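Local coordinates for tubulin binding cofactor C (Leishmania major, PDB 5AJ8), which probably acts as a chaperone in tubulin folding, the crystallised piece being its C-terminal TBCC domain, at residues A[39-47]-A[118-126]. The protein carries 1 engineered substitution. Numbering follows the deposited sequence.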
ATOM      1  N   ILE A  39      -6.542   2.213   4.807  1.00 13.37           N
ATOM      2  CA  ILE A  39      -6.806   1.320   3.682  1.00 12.93           C
ATOM      3  C   ILE A  39      -5.925   0.082   3.834  1.00 11.88           C
ATOM      4  O   ILE A  39      -4.717   0.179   3.793  1.00 11.06           O
ATOM      5  CB  ILE A  39      -6.527   2.034   2.342  1.00 13.36           C
ATOM      6  CG1 ILE A  39      -7.374   3.301   2.228  1.00 14.24           C
ATOM      7  CG2 ILE A  39      -6.804   1.110   1.165  1.00 13.92           C
ATOM      8  CD1 ILE A  39      -7.093   4.094   0.963  1.00 14.52           C
ATOM      9  N   TYR A  40      -6.550  -1.073   4.027  1.00 11.80           N
ATOM     10  CA  TYR A  40      -5.848  -2.333   4.260  1.00 11.01           C
ATOM     11  C   TYR A  40      -5.999  -3.226   3.036  1.00 11.03           C
ATOM     12  O   TYR A  40      -7.118  -3.663   2.740  1.00 11.40           O
ATOM     13  CB  TYR A  40      -6.454  -3.013   5.479  1.00 11.05           C
ATOM     14  CG  TYR A  40      -6.287  -2.225   6.743  1.00 10.76           C
ATOM     15  CD1 TYR A  40      -5.076  -2.208   7.402  1.00 10.14           C
ATOM     16  CD2 TYR A  40      -7.345  -1.503   7.286  1.00 10.87           C
ATOM     17  CE1 TYR A  40      -4.918  -1.490   8.553  1.00 10.04           C
ATOM     18  CE2 TYR A  40      -7.198  -0.798   8.447  1.00 10.78           C
ATOM     19  CZ  TYR A  40      -5.983  -0.782   9.070  1.00 10.33           C
ATOM     20  OH  TYR A  40      -5.828  -0.093  10.229  1.00 10.47           O
ATOM     21  N   CYS A  41      -4.898  -3.458   2.312  1.00 10.87           N
ATOM     22  CA  CYS A  41      -4.897  -4.314   1.131  1.00 11.43           C
ATOM     23  C   CYS A  41      -4.182  -5.655   1.357  1.00 11.76           C
ATOM     24  O   CYS A  41      -3.014  -5.701   1.758  1.00 11.17           O
ATOM     25  CB  CYS A  41      -4.236  -3.641  -0.069  1.00 11.96           C
ATOM     26  SG  CYS A  41      -4.715  -1.922  -0.384  1.00 13.39           S
ATOM     27  N   LEU A  42      -4.884  -6.739   1.064  1.00 11.65           N
ATOM     28  CA  LEU A  42      -4.236  -8.025   0.913  1.00 12.15           C
ATOM     29  C   LEU A  42      -3.276  -7.908  -0.300  1.00 11.85           C
ATOM     30  O   LEU A  42      -3.440  -7.031  -1.146  1.00 11.97           O
ATOM     31  CB  LEU A  42      -5.267  -9.134   0.725  1.00 12.92           C
ATOM     32  CG  LEU A  42      -6.286  -9.330   1.855  1.00 14.05           C
ATOM     33  CD1 LEU A  42      -7.234 -10.477   1.554  1.00 14.95           C
ATOM     34  CD2 LEU A  42      -5.599  -9.545   3.205  1.00 14.31           C
ATOM     35  N   PRO A  43      -2.236  -8.751  -0.352  1.00 11.23           N
ATOM     36  CA  PRO A  43      -1.263  -8.624  -1.446  1.00 11.07           C
ATOM     37  C   PRO A  43      -1.906  -8.644  -2.833  1.00 10.91           C
ATOM     38  O   PRO A  43      -2.738  -9.478  -3.082  1.00 11.67           O
ATOM     39  CB  PRO A  43      -0.325  -9.833  -1.224  1.00 10.99           C
ATOM     40  CG  PRO A  43      -0.408 -10.093   0.254  1.00 10.87           C
ATOM     41  CD  PRO A  43      -1.828  -9.778   0.627  1.00 11.30           C
ATOM     42  N   ILE A  44      -1.512  -7.707  -3.700  1.00 10.90           N
ATOM     43  CA  ILE A  44      -1.996  -7.612  -5.079  1.00 10.56           C
ATOM     44  C   ILE A  44      -0.916  -8.144  -6.012  1.00 10.63           C
ATOM     45  O   ILE A  44       0.231  -7.712  -5.940  1.00  9.59           O
ATOM     46  CB  ILE A  44      -2.261  -6.145  -5.428  1.00 10.65           C
ATOM     47  CG1 ILE A  44      -3.150  -5.471  -4.376  1.00 10.48           C
ATOM     48  CG2 ILE A  44      -2.852  -6.012  -6.814  1.00 11.18           C
ATOM     49  CD1 ILE A  44      -4.496  -6.134  -4.222  1.00 11.28           C
ATOM     50  N   ALA A  45      -1.273  -9.101  -6.862  1.00 11.37           N
ATOM     51  CA  ALA A  45      -0.326  -9.737  -7.752  1.00 12.57           C
ATOM     52  C   ALA A  45      -0.334  -8.973  -9.056  1.00 12.93           C
ATOM     53  O   ALA A  45      -0.682  -9.500 -10.097  1.00 12.45           O
ATOM     54  CB  ALA A  45      -0.688 -11.207  -7.977  1.00 13.79           C
ATOM     55  N   GLY A  46       0.042  -7.705  -8.965  1.00 13.85           N
ATOM     56  CA  GLY A  46       0.008  -6.763 -10.102  1.00 14.46           C
ATOM     57  C   GLY A  46       0.193  -5.345  -9.578  1.00 14.68           C
ATOM     58  O   GLY A  46       0.762  -5.148  -8.510  1.00 13.63           O
ATOM     59  N   SER A  47      -0.254  -4.351 -10.331  1.00 16.35           N
ATOM     60  CA  SER A  47      -0.018  -2.988  -9.939  1.00 17.48           C
ATOM     61  C   SER A  47      -1.150  -2.408  -9.079  1.00 15.65           C
ATOM     62  O   SER A  47      -2.293  -2.835  -9.152  1.00 16.84           O
ATOM     63  CB  SER A  47       0.286  -2.100 -11.149  1.00 21.11           C
ATOM     64  OG  SER A  47      -0.706  -2.213 -12.127  1.00 29.39           O
ATOM     65  N   GLU A 118       5.573 -14.743   3.767  0.60 15.77           N
ATOM     66  CA  GLU A 118       4.736 -15.825   3.242  0.60 16.71           C
ATOM     67  C   GLU A 118       3.507 -15.294   2.526  0.60 15.15           C
ATOM     68  O   GLU A 118       3.170 -15.747   1.442  0.60 15.06           O
ATOM     69  CB  GLU A 118       4.285 -16.762   4.381  0.60 18.94           C
ATOM     70  CG  GLU A 118       5.331 -17.782   4.798  0.60 21.80           C
ATOM     71  CD  GLU A 118       4.948 -18.512   6.075  0.60 23.66           C
ATOM     72  OE1 GLU A 118       4.924 -17.874   7.149  0.60 23.27           O
ATOM     73  OE2 GLU A 118       4.651 -19.722   5.993  0.60 27.50           O
ATOM     74  N   TRP A 119       2.819 -14.347   3.151  1.00 14.25           N
ATOM     75  CA  TRP A 119       1.653 -13.702   2.526  1.00 13.08           C
ATOM     76  C   TRP A 119       2.020 -13.087   1.168  1.00 12.78           C
ATOM     77  O   TRP A 119       1.329 -13.271   0.161  1.00 12.12           O
ATOM     78  CB  TRP A 119       1.114 -12.571   3.417  1.00 12.66           C
ATOM     79  CG  TRP A 119       0.029 -12.957   4.337  1.00 12.74           C
ATOM     80  CD1 TRP A 119       0.146 -13.339   5.636  1.00 13.09           C
ATOM     81  CD2 TRP A 119      -1.363 -12.996   4.030  1.00 12.55           C
ATOM     82  NE1 TRP A 119      -1.093 -13.626   6.157  1.00 13.30           N
ATOM     83  CE2 TRP A 119      -2.035 -13.417   5.190  1.00 13.09           C
ATOM     84  CE3 TRP A 119      -2.103 -12.744   2.876  1.00 12.26           C
ATOM     85  CZ2 TRP A 119      -3.414 -13.556   5.239  1.00 13.64           C
ATOM     86  CZ3 TRP A 119      -3.464 -12.892   2.924  1.00 12.79           C
ATOM     87  CH2 TRP A 119      -4.108 -13.297   4.086  1.00 13.25           C
ATOM     88  N   VAL A 120       3.120 -12.347   1.157  1.00 12.48           N
ATOM     89  CA  VAL A 120       3.536 -11.637  -0.037  1.00 12.95           C
ATOM     90  C   VAL A 120       4.018 -12.619  -1.120  1.00 13.48           C
ATOM     91  O   VAL A 120       3.785 -12.394  -2.302  1.00 12.62           O
ATOM     92  CB  VAL A 120       4.615 -10.603   0.314  1.00 13.15           C
ATOM     93  CG1 VAL A 120       5.294 -10.059  -0.913  1.00 14.73           C
ATOM     94  CG2 VAL A 120       3.997  -9.460   1.132  1.00 12.87           C
ATOM     95  N   SER A 121       4.689 -13.689  -0.711  1.00 14.11           N
ATOM     96  CA  SER A 121       5.129 -14.712  -1.672  1.00 16.20           C
ATOM     97  C   SER A 121       3.919 -15.501  -2.223  1.00 16.15           C
ATOM     98  O   SER A 121       3.769 -15.623  -3.433  1.00 14.77           O
ATOM     99  CB  SER A 121       6.124 -15.671  -1.011  1.00 17.66           C
ATOM    100  OG  SER A 121       6.343 -16.807  -1.814  1.00 22.94           O
ATOM    101  N   ARG A 122       3.063 -16.013  -1.329  1.00 16.08           N
ATOM    102  CA  ARG A 122       2.003 -16.949  -1.726  1.00 17.68           C
ATOM    103  C   ARG A 122       0.777 -16.247  -2.327  1.00 17.53           C
ATOM    104  O   ARG A 122       0.257 -16.710  -3.323  1.00 19.77           O
ATOM    105  CB  ARG A 122       1.586 -17.828  -0.554  1.00 21.38           C
ATOM    106  CG  ARG A 122       2.716 -18.573   0.149  1.00 23.59           C
ATOM    107  CD  ARG A 122       3.285 -19.654  -0.731  1.00 28.93           C
ATOM    108  NE  ARG A 122       2.299 -20.700  -0.960  1.00 36.06           N
ATOM    109  CZ  ARG A 122       2.227 -21.850  -0.287  1.00 40.64           C
ATOM    110  NH1 ARG A 122       3.092 -22.131   0.677  1.00 46.26           N
ATOM    111  NH2 ARG A 122       1.273 -22.725  -0.578  1.00 38.17           N
ATOM    112  N   VAL A 123       0.345 -15.115  -1.757  1.00 15.71           N
ATOM    113  CA  VAL A 123      -0.814 -14.371  -2.274  1.00 14.78           C
ATOM    114  C   VAL A 123      -0.371 -13.286  -3.261  1.00 14.85           C
ATOM    115  O   VAL A 123      -0.990 -13.124  -4.312  1.00 14.97           O
ATOM    116  CB  VAL A 123      -1.661 -13.775  -1.120  1.00 13.93           C
ATOM    117  CG1 VAL A 123      -2.919 -13.085  -1.641  1.00 13.65           C
ATOM    118  CG2 VAL A 123      -2.041 -14.875  -0.140  1.00 14.63           C
ATOM    119  N   GLY A 124       0.714 -12.564  -2.938  1.00 14.60           N
ATOM    120  CA  GLY A 124       1.235 -11.509  -3.803  1.00 14.04           C
ATOM    121  C   GLY A 124       2.041 -11.963  -5.004  1.00 15.08           C
ATOM    122  O   GLY A 124       2.276 -11.187  -5.943  1.00 14.07           O
ATOM    123  N   GLU A 125       2.509 -13.196  -4.967  1.00 16.52           N
ATOM    124  CA  GLU A 125       3.341 -13.752  -6.032  1.00 19.64           C
ATOM    125  C   GLU A 125       4.643 -12.976  -6.249  1.00 19.77           C
ATOM    126  O   GLU A 125       5.089 -12.815  -7.372  1.00 19.49           O
ATOM    127  CB  GLU A 125       2.549 -13.877  -7.345  1.00 23.01           C
ATOM    128  CG  GLU A 125       1.356 -14.838  -7.238  1.00 28.16           C
ATOM    129  CD  GLU A 125       0.424 -14.810  -8.446  1.00 33.35           C
ATOM    130  OE1 GLU A 125       0.726 -14.154  -9.470  1.00 40.33           O
ATOM    131  OE2 GLU A 125      -0.625 -15.464  -8.382  1.00 41.26           O
ATOM    132  N   ILE A 126       5.242 -12.487  -5.170  1.00 18.71           N
ATOM    133  CA  ILE A 126       6.575 -11.909  -5.258  1.00 20.31           C
ATOM    134  C   ILE A 126       7.477 -13.031  -4.784  1.00 22.51           C
ATOM    135  O   ILE A 126       7.406 -13.433  -3.634  1.00 21.93           O
ATOM    136  CB  ILE A 126       6.747 -10.654  -4.380  1.00 20.63           C
ATOM    137  CG1 ILE A 126       5.726  -9.595  -4.807  1.00 20.29           C
ATOM    138  CG2 ILE A 126       8.188 -10.139  -4.433  1.00 20.22           C
ATOM    139  CD1 ILE A 126       5.848  -8.279  -4.088  1.00 23.32           C
TER
HETATM  140  O   HOH W   1      -3.106 -11.306  -4.962  1.00 21.25           O
HETATM  141  O   HOH W   2       2.332  -8.358  -3.888  1.00 22.69           O
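Pro43 packs its ring against the backbone and side chains of residues 119-124, where helix 116-122 runs out, and the contact is tightest there. Its CB lies 3.4 Å from Gly124 N, where the glycine brings bare backbone against the ring; CG reaches 3.6 Å from Trp119 O, the carbonyl that already accepts from Val123 N and Gly124 N. On the indole side Pro43 CD meets Trp119 CE3 at 3.7 Å, ring and indole crossing at about a right angle, while Leu42 extends the apolar patch by setting CD2 4.0 Å from Trp119 CZ3. Val123 borders the proline ring with CB and CG1; CG1, anti to the backbone N (chi1 -176°), is the branch turned to Pro43 CD and O. Tyr96 and Ala61 also touch Pro43, and Tyr113 meets the indole edge-to-face.

Past the proline the packing gives way to water and polar atoms, with no direct hydrogen bond joining the two segments. One water lies within donating distance of both Pro43 O and Val123 O, though it has more acceptors in reach than protons; a second donates to Ile44 O and, weakly, to Gly124 O, which also accepts from His63 NE2. Ala45 CA makes a CH...O contact with Gly124 O (3.5 Å), and the extended side chain of exposed Glu125 lays OE1 3.6 Å from Ala45 CB at the open margin.

Ala45 centres an inverse gamma turn, and Glu125, with positive phi (60°), leads the chain out of the helix. The contact thus seats a helix end on the turn between strands 38-41 and 47-51, which belong to different parallel sheets, an arrangement of the right-handed beta-helix of the TBCC, CAP_C-like fold.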